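Local coordinates for bilirubin-inducible fluorescent protein UnaG (Anguilla japonica, PDB 4I3B) that binds unconjugated bilirubin with high affinity inside a fatty-acid-binding-protein-like beta barrel and, once loaded and excited, fluoresces green, at residues Thr65-Lys68 with Glu74-Glu77; Lys96-Gln101 with Glu107-Arg112; Pro39-Ser44 with Gly117-Thr122. All coordinates share one frame; numbering follows the deposited sequence. Where two conformers were deposited one is given.

Contact 1. Residues Thr65-Lys68 with Glu74-Glu77; sequences TQVK and EFDE. With BLR (3-[5-[(Z)-(4-ethenyl-3-methyl-5-oxidanylidene-pyrrol-2-ylidene)methyl]-2-[[5-[(Z)-(3-ethenyl-4-methyl-5-oxidanylidene-pyrrol-2-ylidene)methyl]-3-(3-hydroxy-3-oxopropyl)-4-methyl-1H-pyrrol-2-yl]methyl]-4-methyl-1H-pyrrol-3-yl]propanoic acid), chain G.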
loop_
_atom_site.group_PDB
_atom_site.type_symbol
_atom_site.label_atom_id
_atom_site.label_comp_id
_atom_site.label_asym_id
_atom_site.label_seq_id
_atom_site.Cartn_x
_atom_site.Cartn_y
_atom_site.Cartn_z
ATOM N N THR A 65 -6.185 -4.073 8.645
ATOM C CA THR A 65 -6.138 -5.256 7.812
ATOM C C THR A 65 -4.716 -5.762 7.722
ATOM O O THR A 65 -3.814 -5.260 8.400
ATOM C CB THR A 65 -6.734 -4.971 6.411
ATOM O OG1 THR A 65 -6.944 -6.210 5.730
ATOM C CG2 THR A 65 -5.834 -4.081 5.570
ATOM N N GLN A 66 -4.527 -6.831 6.948
ATOM C CA GLN A 66 -3.194 -7.347 6.699
ATOM C C GLN A 66 -3.141 -7.945 5.313
ATOM O O GLN A 66 -4.182 -8.373 4.763
ATOM C CB GLN A 66 -2.788 -8.394 7.730
ATOM C CG GLN A 66 -3.464 -9.696 7.516
ATOM C CD GLN A 66 -3.030 -10.731 8.525
ATOM O OE1 GLN A 66 -2.060 -10.535 9.278
ATOM N NE2 GLN A 66 -3.751 -11.841 8.561
ATOM N N VAL A 67 -1.934 -8.001 4.759
ATOM C CA VAL A 67 -1.680 -8.839 3.603
ATOM C C VAL A 67 -0.463 -9.704 3.894
ATOM O O VAL A 67 0.461 -9.296 4.624
ATOM C CB VAL A 67 -1.441 -8.025 2.316
ATOM C CG1 VAL A 67 -2.727 -7.324 1.852
ATOM C CG2 VAL A 67 -0.314 -7.034 2.476
ATOM N N LYS A 68 -0.476 -10.917 3.341
ATOM C CA LYS A 68 0.624 -11.865 3.436
ATOM C C LYS A 68 0.889 -12.390 2.039
ATOM O O LYS A 68 -0.044 -12.831 1.369
ATOM C CB LYS A 68 0.239 -13.061 4.322
ATOM C CG LYS A 68 0.006 -12.765 5.782
ATOM C CD LYS A 68 -0.133 -14.065 6.579
ATOM C CE LYS A 68 0.018 -13.821 8.074
ATOM N NZ LYS A 68 -0.137 -15.068 8.883
ATOM N N GLU A 74 0.889 -14.732 -7.130
ATOM C CA GLU A 74 -0.384 -14.038 -7.091
ATOM C C GLU A 74 -1.219 -14.485 -5.891
ATOM O O GLU A 74 -1.228 -15.662 -5.502
ATOM C CB GLU A 74 -1.121 -14.305 -8.404
ATOM C CG GLU A 74 -2.416 -13.542 -8.537
ATOM C CD GLU A 74 -3.076 -13.799 -9.889
ATOM O OE1 GLU A 74 -2.765 -13.059 -10.851
ATOM O OE2 GLU A 74 -3.890 -14.735 -9.995
ATOM N N PHE A 75 -1.952 -13.539 -5.312
ATOM C CA PHE A 75 -2.811 -13.846 -4.178
ATOM C C PHE A 75 -4.094 -13.029 -4.225
ATOM O O PHE A 75 -4.163 -11.991 -4.883
ATOM C CB PHE A 75 -2.081 -13.631 -2.844
ATOM C CG PHE A 75 -1.612 -12.212 -2.593
ATOM C CD1 PHE A 75 -0.457 -11.721 -3.218
ATOM C CD2 PHE A 75 -2.314 -11.362 -1.727
ATOM C CE1 PHE A 75 -0.005 -10.430 -2.969
ATOM C CE2 PHE A 75 -1.869 -10.062 -1.494
ATOM C CZ PHE A 75 -0.711 -9.596 -2.115
ATOM N N ASP A 76 -5.137 -13.525 -3.552
ATOM C CA ASP A 76 -6.393 -12.803 -3.469
ATOM C C ASP A 76 -6.295 -11.695 -2.424
ATOM O O ASP A 76 -5.764 -11.924 -1.352
ATOM C CB ASP A 76 -7.534 -13.747 -3.034
ATOM C CG ASP A 76 -7.901 -14.777 -4.089
ATOM O OD1 ASP A 76 -7.759 -14.499 -5.277
ATOM O OD2 ASP A 76 -8.369 -15.874 -3.728
ATOM N N GLU A 77 -6.841 -10.524 -2.734
ATOM C CA GLU A 77 -6.905 -9.438 -1.769
ATOM C C GLU A 77 -8.334 -8.909 -1.696
ATOM O O GLU A 77 -9.069 -8.912 -2.680
ATOM C CB GLU A 77 -5.941 -8.315 -2.187
ATOM C CG GLU A 77 -5.724 -7.229 -1.109
ATOM C CD GLU A 77 -4.702 -6.171 -1.517
ATOM O OE1 GLU A 77 -3.970 -6.367 -2.522
ATOM O OE2 GLU A 77 -4.632 -5.120 -0.834
HETATM C CHA BLR G . -2.243 1.347 3.407
HETATM N NA BLR G . -0.575 -0.425 2.720
HETATM C C1A BLR G . -1.833 -0.083 3.104
HETATM C C2A BLR G . -2.645 -1.204 3.043
HETATM C C3A BLR G . -1.839 -2.249 2.590
HETATM C C4A BLR G . -0.559 -1.742 2.403
HETATM C CMA BLR G . -2.260 -3.670 2.365
HETATM C CAA BLR G . -4.094 -1.266 3.412
HETATM C CBA BLR G . -4.990 -1.277 2.238
HETATM C CGA BLR G . -6.430 -1.375 2.591
HETATM O O1A BLR G . -6.861 -0.972 3.710
HETATM O O2A BLR G . -7.194 -1.925 1.716
HETATM C CHB BLR G . 0.591 -2.539 1.947
HETATM N NB BLR G . 2.447 -1.059 2.577
HETATM C C1B BLR G . 1.930 -2.255 2.031
HETATM C C2B BLR G . 3.009 -3.040 1.582
HETATM C C3B BLR G . 4.133 -2.469 1.818
HETATM C C4B BLR G . 3.960 -1.103 2.464
HETATM C CMB BLR G . 2.811 -4.395 0.929
HETATM O OB BLR G . 4.695 -0.256 2.836
HETATM C CAB BLR G . 5.493 -2.981 1.518
HETATM C CBB BLR G . 6.651 -2.305 1.789
HETATM N NC BLR G . -7.236 3.057 3.610
HETATM C C1C BLR G . -8.561 3.327 4.342
HETATM C C2C BLR G . -9.527 3.217 3.213
HETATM C C3C BLR G . -8.940 2.936 2.100
HETATM C C4C BLR G . -7.569 2.808 2.231
HETATM C CMC BLR G . -10.986 3.381 3.474
HETATM O OC BLR G . -8.687 3.589 5.505
HETATM C CAC BLR G . -9.596 2.709 0.800
HETATM C CBC BLR G . -10.671 3.419 0.381
HETATM C CHD BLR G . -6.643 2.515 1.285
HETATM N ND BLR G . -4.529 2.033 2.645
HETATM C C1D BLR G . -5.221 2.208 1.504
HETATM C C2D BLR G . -4.266 2.015 0.393
HETATM C C3D BLR G . -3.034 1.739 0.927
HETATM C C4D BLR G . -3.156 1.710 2.395
HETATM C CMD BLR G . -4.658 2.147 -1.041
HETATM C CAD BLR G . -1.790 1.449 0.131
HETATM C CBD BLR G . -0.905 2.678 0.063
HETATM C CGD BLR G . -0.062 2.795 1.280
HETATM O O1D BLR G . -0.152 3.819 1.981
HETATM O O2D BLR G . 0.765 1.906 1.593
#
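One face of the Phe-75 ring receives the carbonyl oxygen of Lys-68, which stands 4.1 Å from CD2 and is offset toward the rim rather than centred. The isopropyl group of Val-67 reaches the same ring obliquely, its CB 4.3 Å from CE2 of Phe-75. The Phe-75 side chain leaves its strand toward 65-68, and chi1 of 61° places CG between the backbone N and the carbonyl carbon. The second flat group, the carboxylate of Glu-77, meets the strand through OE2, 4.0 Å from CG1 of Val-67. Its extended chain carries it inward, where OE1 is hydrogen-bonded to Ser-88 OG, Tyr-99 OH and Gln-101 NE2; three partners grip OE1 and should restrict the carboxylate's rotation. Val-67 also belongs to the bilirubin pocket: its CG1 lies 3.7 Å from the pigment methyl CMA, while Thr-65 CG2 approaches the propionate oxygen O1A at 3.8 Å. The short strand axes run antiparallel at 169° but lie 8.6 Å apart, too distant for backbone pairing, so side chains and the Lys-68 carbonyl make the contact. This is the gap between neighbouring strands familiar in fatty-acid-binding proteins. Strand 64-70 pairs instead with 50-56, strand 75-77 pairs with 86-93, and Tyr-99 of strand 96-103 packs against both Val-67 and Phe-75.

Contact 2. Residues Lys96-Gln101 with Glu107-Arg112; sequences KLVYVQ and ETTYVR. With BLR (3-[5-[(Z)-(4-ethenyl-3-methyl-5-oxidanylidene-pyrrol-2-ylidene)methyl]-2-[[5-[(Z)-(3-ethenyl-4-methyl-5-oxidanylidene-pyrrol-2-ylidene)methyl]-3-(3-hydroxy-3-oxopropyl)-4-methyl-1H-pyrrol-2-yl]methyl]-4-methyl-1H-pyrrol-3-yl]propanoic acid), chain G.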
loop_
_atom_site.group_PDB
_atom_site.type_symbol
_atom_site.label_atom_id
_atom_site.label_comp_id
_atom_site.label_asym_id
_atom_site.label_seq_id
_atom_site.Cartn_x
_atom_site.Cartn_y
_atom_site.Cartn_z
ATOM N N LYS A 96 13.388 -1.433 -5.664
ATOM C CA LYS A 96 12.001 -1.063 -5.455
ATOM C C LYS A 96 11.119 -2.300 -5.305
ATOM O O LYS A 96 11.373 -3.344 -5.923
ATOM C CB LYS A 96 11.487 -0.287 -6.661
ATOM C CG LYS A 96 12.275 0.956 -7.064
ATOM C CD LYS A 96 11.751 1.456 -8.414
ATOM C CE LYS A 96 12.465 2.689 -8.942
ATOM N NZ LYS A 96 11.901 3.081 -10.287
ATOM N N LEU A 97 10.060 -2.158 -4.513
ATOM C CA LEU A 97 9.062 -3.208 -4.358
ATOM C C LEU A 97 7.852 -2.742 -5.111
ATOM O O LEU A 97 7.314 -1.654 -4.830
ATOM C CB LEU A 97 8.724 -3.408 -2.895
ATOM C CG LEU A 97 7.906 -4.632 -2.563
ATOM C CD1 LEU A 97 8.766 -5.909 -2.740
ATOM C CD2 LEU A 97 7.371 -4.451 -1.153
ATOM N N VAL A 98 7.427 -3.538 -6.081
ATOM C CA VAL A 98 6.335 -3.152 -6.970
ATOM C C VAL A 98 5.151 -4.086 -6.819
ATOM O O VAL A 98 5.288 -5.302 -6.942
ATOM C CB VAL A 98 6.794 -3.142 -8.422
ATOM C CG1 VAL A 98 5.634 -2.823 -9.323
ATOM C CG2 VAL A 98 7.933 -2.158 -8.606
ATOM N N TYR A 99 3.998 -3.504 -6.526
ATOM C CA TYR A 99 2.783 -4.220 -6.143
ATOM C C TYR A 99 1.715 -3.895 -7.179
ATOM O O TYR A 99 1.421 -2.709 -7.423
ATOM C CB TYR A 99 2.386 -3.699 -4.754
ATOM C CG TYR A 99 1.324 -4.438 -3.969
ATOM C CD1 TYR A 99 0.019 -4.620 -4.429
ATOM C CD2 TYR A 99 1.636 -4.923 -2.709
ATOM C CE1 TYR A 99 -0.973 -5.267 -3.607
ATOM C CE2 TYR A 99 0.691 -5.548 -1.926
ATOM C CZ TYR A 99 -0.595 -5.717 -2.358
ATOM O OH TYR A 99 -1.501 -6.332 -1.525
ATOM N N VAL A 100 1.188 -4.929 -7.833
ATOM C CA VAL A 100 0.182 -4.721 -8.885
ATOM C C VAL A 100 -1.092 -5.448 -8.509
ATOM O O VAL A 100 -1.061 -6.623 -8.124
ATOM C CB VAL A 100 0.673 -5.203 -10.270
ATOM C CG1 VAL A 100 -0.449 -5.070 -11.343
ATOM C CG2 VAL A 100 1.926 -4.441 -10.664
ATOM N N GLN A 101 -2.216 -4.729 -8.603
ATOM C CA GLN A 101 -3.546 -5.292 -8.425
ATOM C C GLN A 101 -4.297 -5.297 -9.749
ATOM O O GLN A 101 -4.272 -4.287 -10.474
ATOM C CB GLN A 101 -4.334 -4.455 -7.418
ATOM C CG GLN A 101 -3.804 -4.525 -5.994
ATOM C CD GLN A 101 -4.465 -3.516 -5.091
ATOM O OE1 GLN A 101 -4.907 -2.465 -5.557
ATOM N NE2 GLN A 101 -4.526 -3.812 -3.805
ATOM N N GLU A 107 -5.970 -2.459 -13.971
ATOM C CA GLU A 107 -4.771 -2.666 -13.163
ATOM C C GLU A 107 -4.412 -1.362 -12.471
ATOM O O GLU A 107 -4.729 -0.288 -12.974
ATOM C CB GLU A 107 -3.591 -3.207 -14.002
ATOM C CG GLU A 107 -3.943 -4.488 -14.756
ATOM C CD GLU A 107 -2.742 -5.302 -15.271
ATOM O OE1 GLU A 107 -1.617 -5.206 -14.715
ATOM O OE2 GLU A 107 -2.938 -6.065 -16.246
ATOM N N THR A 108 -3.792 -1.486 -11.304
ATOM C CA THR A 108 -3.231 -0.347 -10.600
ATOM C C THR A 108 -1.905 -0.792 -9.968
ATOM O O THR A 108 -1.728 -1.967 -9.649
ATOM C CB THR A 108 -4.224 0.234 -9.547
ATOM O OG1 THR A 108 -3.678 1.448 -9.041
ATOM C CG2 THR A 108 -4.525 -0.719 -8.407
ATOM N N THR A 109 -0.973 0.143 -9.799
ATOM C CA THR A 109 0.363 -0.179 -9.343
ATOM C C THR A 109 0.798 0.707 -8.169
ATOM O O THR A 109 0.499 1.909 -8.137
ATOM C CB THR A 109 1.339 -0.037 -10.535
ATOM O OG1 THR A 109 0.851 -0.827 -11.627
ATOM C CG2 THR A 109 2.759 -0.485 -10.173
ATOM N N TYR A 110 1.515 0.105 -7.242
ATOM C CA TYR A 110 2.159 0.811 -6.133
ATOM C C TYR A 110 3.639 0.518 -6.199
ATOM O O TYR A 110 4.032 -0.640 -6.199
ATOM C CB TYR A 110 1.635 0.318 -4.791
ATOM C CG TYR A 110 0.160 0.207 -4.672
ATOM C CD1 TYR A 110 -0.534 -0.830 -5.303
ATOM C CD2 TYR A 110 -0.574 1.134 -3.925
ATOM C CE1 TYR A 110 -1.902 -0.932 -5.195
ATOM C CE2 TYR A 110 -1.937 1.025 -3.813
ATOM C CZ TYR A 110 -2.607 -0.008 -4.426
ATOM O OH TYR A 110 -3.972 -0.090 -4.288
ATOM N N VAL A 111 4.470 1.559 -6.236
ATOM C CA VAL A 111 5.930 1.406 -6.252
ATOM C C VAL A 111 6.423 1.952 -4.919
ATOM O O VAL A 111 6.141 3.107 -4.569
ATOM C CB VAL A 111 6.591 2.152 -7.424
ATOM C CG1 VAL A 111 8.091 2.030 -7.369
ATOM C CG2 VAL A 111 6.045 1.665 -8.786
ATOM N N ARG A 112 7.177 1.134 -4.196
ATOM C CA ARG A 112 7.668 1.450 -2.870
ATOM C C ARG A 112 9.192 1.413 -2.840
ATOM O O ARG A 112 9.826 0.482 -3.320
ATOM C CB ARG A 112 7.049 0.496 -1.839
ATOM C CG ARG A 112 5.560 0.774 -1.657
ATOM C CD ARG A 112 4.925 -0.183 -0.699
ATOM N NE ARG A 112 3.535 0.154 -0.433
ATOM C CZ ARG A 112 2.466 -0.479 -0.917
ATOM N NH1 ARG A 112 2.563 -1.503 -1.767
ATOM N NH2 ARG A 112 1.269 -0.059 -0.552
HETATM C CHA BLR G . -2.243 1.347 3.407
HETATM N NA BLR G . -0.575 -0.425 2.720
HETATM C C1A BLR G . -1.833 -0.083 3.104
HETATM C C2A BLR G . -2.645 -1.204 3.043
HETATM C C3A BLR G . -1.839 -2.249 2.590
HETATM C C4A BLR G . -0.559 -1.742 2.403
HETATM C CMA BLR G . -2.260 -3.670 2.365
HETATM C CAA BLR G . -4.094 -1.266 3.412
HETATM C CBA BLR G . -4.990 -1.277 2.238
HETATM C CGA BLR G . -6.430 -1.375 2.591
HETATM O O1A BLR G . -6.861 -0.972 3.710
HETATM O O2A BLR G . -7.194 -1.925 1.716
HETATM C CHB BLR G . 0.591 -2.539 1.947
HETATM N NB BLR G . 2.447 -1.059 2.577
HETATM C C1B BLR G . 1.930 -2.255 2.031
HETATM C C2B BLR G . 3.009 -3.040 1.582
HETATM C C3B BLR G . 4.133 -2.469 1.818
HETATM C C4B BLR G . 3.960 -1.103 2.464
HETATM C CMB BLR G . 2.811 -4.395 0.929
HETATM O OB BLR G . 4.695 -0.256 2.836
HETATM C CAB BLR G . 5.493 -2.981 1.518
HETATM C CBB BLR G . 6.651 -2.305 1.789
HETATM N NC BLR G . -7.236 3.057 3.610
HETATM C C1C BLR G . -8.561 3.327 4.342
HETATM C C2C BLR G . -9.527 3.217 3.213
HETATM C C3C BLR G . -8.940 2.936 2.100
HETATM C C4C BLR G . -7.569 2.808 2.231
HETATM C CMC BLR G . -10.986 3.381 3.474
HETATM O OC BLR G . -8.687 3.589 5.505
HETATM C CAC BLR G . -9.596 2.709 0.800
HETATM C CBC BLR G . -10.671 3.419 0.381
HETATM C CHD BLR G . -6.643 2.515 1.285
HETATM N ND BLR G . -4.529 2.033 2.645
HETATM C C1D BLR G . -5.221 2.208 1.504
HETATM C C2D BLR G . -4.266 2.015 0.393
HETATM C C3D BLR G . -3.034 1.739 0.927
HETATM C C4D BLR G . -3.156 1.710 2.395
HETATM C CMD BLR G . -4.658 2.147 -1.041
HETATM C CAD BLR G . -1.790 1.449 0.131
HETATM C CBD BLR G . -0.905 2.678 0.063
HETATM C CGD BLR G . -0.062 2.795 1.280
HETATM O O1D BLR G . -0.152 3.819 1.981
HETATM O O2D BLR G . 0.765 1.906 1.593
HETATM O O HOH W 1 4.792 -1.744 -3.618
HETATM O O HOH W 2 -5.191 -1.446 -2.121
#
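Arg-112 lies beside Tyr-99, both side chains pointing into the barrel. Its CB sits 3.7 Å from Leu-97 O, and the chain runs extended from CG to NE. CD then comes within 3.4 Å of bilirubin C4B, and NE reaches the same atom at 3.2 Å. The guanidinium spreads one face over the terminal lactam ring, with C1B above its centre. NH1 turns back to Tyr-99, 3.7 Å from CD2. It also donates to a water, and this water in turn donates one bond to Leu-97 O and another to Tyr-110 O. NH2 ends on the propionate oxygen O2D of the pigment (3.0 Å, 165° at the hydrogen). These bonds and the pigment face fix the guanidinium's rotation, and its charge probably stabilises the propionate. Farther along, Tyr-110 OH donates to Gln-101 OE1 at 2.9 Å from above the amide carbonyl plane, the ring and amide planes being 88° apart. A second water joins that hydroxyl to Gln-101 NE2. Six backbone bonds zip the antiparallel hairpin, through the hydrogen-bonded pairs Leu-97/Arg-112, Tyr-99/Tyr-110 and Gln-101/Thr-108. Strand 86-93 flanks it beyond 96-103, and strand 118-125 beyond 106-115.

Contact 3. Residues Pro39-Ser44 with Gly117-Thr122; sequences PTLYIS and GKLVVT. With BLR (3-[5-[(Z)-(4-ethenyl-3-methyl-5-oxidanylidene-pyrrol-2-ylidene)methyl]-2-[[5-[(Z)-(3-ethenyl-4-methyl-5-oxidanylidene-pyrrol-2-ylidene)methyl]-3-(3-hydroxy-3-oxopropyl)-4-methyl-1H-pyrrol-2-yl]methyl]-4-methyl-1H-pyrrol-3-yl]propanoic acid), chain G.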
loop_
_atom_site.group_PDB
_atom_site.type_symbol
_atom_site.label_atom_id
_atom_site.label_comp_id
_atom_site.label_asym_id
_atom_site.label_seq_id
_atom_site.Cartn_x
_atom_site.Cartn_y
_atom_site.Cartn_z
ATOM N N PRO A 39 -2.148 6.234 8.636
ATOM C CA PRO A 39 -1.857 4.817 8.870
ATOM C C PRO A 39 -0.524 4.520 9.559
ATOM O O PRO A 39 0.427 5.294 9.494
ATOM C CB PRO A 39 -1.850 4.249 7.456
ATOM C CG PRO A 39 -1.468 5.434 6.571
ATOM C CD PRO A 39 -2.260 6.540 7.202
ATOM N N THR A 40 -0.490 3.364 10.223
ATOM C CA THR A 40 0.718 2.764 10.768
ATOM C C THR A 40 0.852 1.404 10.090
ATOM O O THR A 40 -0.162 0.688 9.921
ATOM C CB THR A 40 0.602 2.564 12.283
ATOM O OG1 THR A 40 0.268 3.813 12.886
ATOM C CG2 THR A 40 1.903 2.078 12.865
ATOM N N LEU A 41 2.076 1.041 9.719
ATOM C CA LEU A 41 2.385 -0.254 9.121
ATOM C C LEU A 41 3.337 -1.020 10.005
ATOM O O LEU A 41 4.263 -0.430 10.575
ATOM C CB LEU A 41 3.088 -0.066 7.789
ATOM C CG LEU A 41 2.540 0.968 6.826
ATOM C CD1 LEU A 41 3.442 1.111 5.624
ATOM C CD2 LEU A 41 1.127 0.666 6.412
ATOM N N TYR A 42 3.162 -2.342 10.047
ATOM C CA TYR A 42 4.077 -3.242 10.741
ATOM C C TYR A 42 4.441 -4.282 9.717
ATOM O O TYR A 42 3.602 -5.116 9.344
ATOM C CB TYR A 42 3.403 -3.905 11.946
ATOM C CG TYR A 42 2.771 -2.929 12.898
ATOM C CD1 TYR A 42 3.486 -2.427 13.977
ATOM C CD2 TYR A 42 1.465 -2.482 12.708
ATOM C CE1 TYR A 42 2.916 -1.528 14.874
ATOM C CE2 TYR A 42 0.896 -1.559 13.569
ATOM C CZ TYR A 42 1.615 -1.086 14.654
ATOM O OH TYR A 42 1.022 -0.179 15.499
ATOM N N ILE A 43 5.679 -4.210 9.254
ATOM C CA ILE A 43 6.152 -5.064 8.184
ATOM C C ILE A 43 7.079 -6.137 8.727
ATOM O O ILE A 43 8.000 -5.850 9.480
ATOM C CB ILE A 43 6.879 -4.207 7.151
ATOM C CG1 ILE A 43 5.911 -3.158 6.634
ATOM C CG2 ILE A 43 7.414 -5.070 5.999
ATOM C CD1 ILE A 43 6.432 -2.318 5.465
ATOM N N SER A 44 6.854 -7.384 8.349
ATOM C CA SER A 44 7.737 -8.453 8.776
ATOM C C SER A 44 8.050 -9.319 7.542
ATOM O O SER A 44 7.381 -9.218 6.511
ATOM C CB SER A 44 7.087 -9.239 9.934
ATOM O OG SER A 44 5.822 -9.746 9.533
ATOM N N GLY A 117 15.646 7.418 4.372
ATOM C CA GLY A 117 15.093 6.788 5.546
ATOM C C GLY A 117 13.581 6.730 5.589
ATOM O O GLY A 117 13.011 6.165 6.534
ATOM N N LYS A 118 12.916 7.299 4.587
ATOM C CA LYS A 118 11.460 7.264 4.545
ATOM C C LYS A 118 10.945 6.302 3.486
ATOM O O LYS A 118 11.515 6.177 2.416
ATOM C CB LYS A 118 10.886 8.644 4.250
ATOM C CG LYS A 118 11.158 9.675 5.336
ATOM C CD LYS A 118 10.084 10.763 5.347
ATOM C CE LYS A 118 10.435 11.917 6.291
ATOM N NZ LYS A 118 9.282 12.401 7.139
ATOM N N LEU A 119 9.845 5.640 3.795
ATOM C CA LEU A 119 9.211 4.715 2.866
ATOM C C LEU A 119 8.262 5.527 1.994
ATOM O O LEU A 119 7.299 6.132 2.473
ATOM C CB LEU A 119 8.473 3.612 3.624
ATOM C CG LEU A 119 8.073 2.342 2.858
ATOM C CD1 LEU A 119 7.484 1.329 3.818
ATOM C CD2 LEU A 119 7.091 2.597 1.718
ATOM N N VAL A 120 8.547 5.562 0.697
ATOM C CA VAL A 120 7.794 6.374 -0.241
ATOM C C VAL A 120 7.034 5.456 -1.183
ATOM O O VAL A 120 7.631 4.578 -1.802
ATOM C CB VAL A 120 8.733 7.320 -1.022
ATOM C CG1 VAL A 120 7.922 8.162 -1.982
ATOM C CG2 VAL A 120 9.553 8.204 -0.064
ATOM N N VAL A 121 5.719 5.657 -1.279
ATOM C CA VAL A 121 4.861 4.885 -2.186
ATOM C C VAL A 121 4.291 5.821 -3.251
ATOM O O VAL A 121 3.688 6.843 -2.918
ATOM C CB VAL A 121 3.766 4.095 -1.422
ATOM C CG1 VAL A 121 2.861 4.954 -0.558
ATOM C CG2 VAL A 121 2.941 3.276 -2.388
ATOM N N THR A 122 4.432 5.423 -4.514
ATOM C CA THR A 122 3.820 6.108 -5.627
ATOM C C THR A 122 2.728 5.198 -6.183
ATOM O O THR A 122 2.991 4.020 -6.494
ATOM C CB THR A 122 4.854 6.420 -6.725
ATOM O OG1 THR A 122 5.912 7.210 -6.194
ATOM C CG2 THR A 122 4.237 7.184 -7.863
HETATM C CHA BLR G . -2.243 1.347 3.407
HETATM N NA BLR G . -0.575 -0.425 2.720
HETATM C C1A BLR G . -1.833 -0.083 3.104
HETATM C C2A BLR G . -2.645 -1.204 3.043
HETATM C C3A BLR G . -1.839 -2.249 2.590
HETATM C C4A BLR G . -0.559 -1.742 2.403
HETATM C CMA BLR G . -2.260 -3.670 2.365
HETATM C CAA BLR G . -4.094 -1.266 3.412
HETATM C CBA BLR G . -4.990 -1.277 2.238
HETATM C CGA BLR G . -6.430 -1.375 2.591
HETATM O O1A BLR G . -6.861 -0.972 3.710
HETATM O O2A BLR G . -7.194 -1.925 1.716
HETATM C CHB BLR G . 0.591 -2.539 1.947
HETATM N NB BLR G . 2.447 -1.059 2.577
HETATM C C1B BLR G . 1.930 -2.255 2.031
HETATM C C2B BLR G . 3.009 -3.040 1.582
HETATM C C3B BLR G . 4.133 -2.469 1.818
HETATM C C4B BLR G . 3.960 -1.103 2.464
HETATM C CMB BLR G . 2.811 -4.395 0.929
HETATM O OB BLR G . 4.695 -0.256 2.836
HETATM C CAB BLR G . 5.493 -2.981 1.518
HETATM C CBB BLR G . 6.651 -2.305 1.789
HETATM N NC BLR G . -7.236 3.057 3.610
HETATM C C1C BLR G . -8.561 3.327 4.342
HETATM C C2C BLR G . -9.527 3.217 3.213
HETATM C C3C BLR G . -8.940 2.936 2.100
HETATM C C4C BLR G . -7.569 2.808 2.231
HETATM C CMC BLR G . -10.986 3.381 3.474
HETATM O OC BLR G . -8.687 3.589 5.505
HETATM C CAC BLR G . -9.596 2.709 0.800
HETATM C CBC BLR G . -10.671 3.419 0.381
HETATM C CHD BLR G . -6.643 2.515 1.285
HETATM N ND BLR G . -4.529 2.033 2.645
HETATM C C1D BLR G . -5.221 2.208 1.504
HETATM C C2D BLR G . -4.266 2.015 0.393
HETATM C C3D BLR G . -3.034 1.739 0.927
HETATM C C4D BLR G . -3.156 1.710 2.395
HETATM C CMD BLR G . -4.658 2.147 -1.041
HETATM C CAD BLR G . -1.790 1.449 0.131
HETATM C CBD BLR G . -0.905 2.678 0.063
HETATM C CGD BLR G . -0.062 2.795 1.280
HETATM O O1D BLR G . -0.152 3.819 1.981
HETATM O O2D BLR G . 0.765 1.906 1.593
#
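Leu-119 CD1 is the methyl on which both sides converge: Ile-43 CD1 approaches it at 4.1 Å and Leu-41 CD1 at 4.4 Å. All three methyls also gather round one end of bilirubin. Its lactam oxygen OB lies 3.3 Å from Leu-41 CD1 and 3.4 Å from Leu-119 CD1, while Ile-43 CD1 meets the vinyl carbon CBB at 3.7 Å. Three aliphatic tips thus border the pigment end; they touch each other only lightly. In Leu-119, CG lies opposite the backbone N (chi1 -163°) and the chain continues extended, so that CD1 reaches far into the interior. Leu-41 and Ile-43 both use the other common setting, with the branch leading to CD1 opposite the carbonyl carbon, and project from alternate positions of one strand. In this fatty-acid-binding-protein-like barrel of the calycin superfamily, the ordinary alternation of strand residues turns these side chains to the lumen; here the closest pair of CA atoms, Leu-41 and Leu-119, is still 10.5 Å apart. Near Leu-119, Val-121 faces the propionate that Arg-112 binds, its CG1 lying 4.1 Å from CGD. Outside this shell, Leu-41 rests on Ile-55 and Tyr-134, and Ile-43 on Met-51. Leu-119 packs on Trp-9, Ile-114 and Arg-112. Strand 40-46 is held by backbone bonds of Leu-41 with Trp-9 and of Tyr-42 with Lys-54.

How the contacts relate
All three contacts line one antiparallel barrel and reach the same bilirubin. Along the chain contact 1 closes before contact 2 opens, and both are nested inside the long loop closed by contact 3. Centres lie about 13 Å apart for contacts 1 and 2 and for contacts 2 and 3, and about 16 Å apart for contacts 1 and 3, whose nearest atoms remain about 7 Å apart. Contact 2 is therefore the bridge: it meets contact 1 where Tyr-99 and Gln-101 reach Glu-77 and Tyr-99 packs on Phe-75 and Val-67, and contact 3 through the adjacent strands 106-115 and 118-125, where Val-111 O faces Thr-122 N. Residues distant in sequence thereby enclose a single pigment.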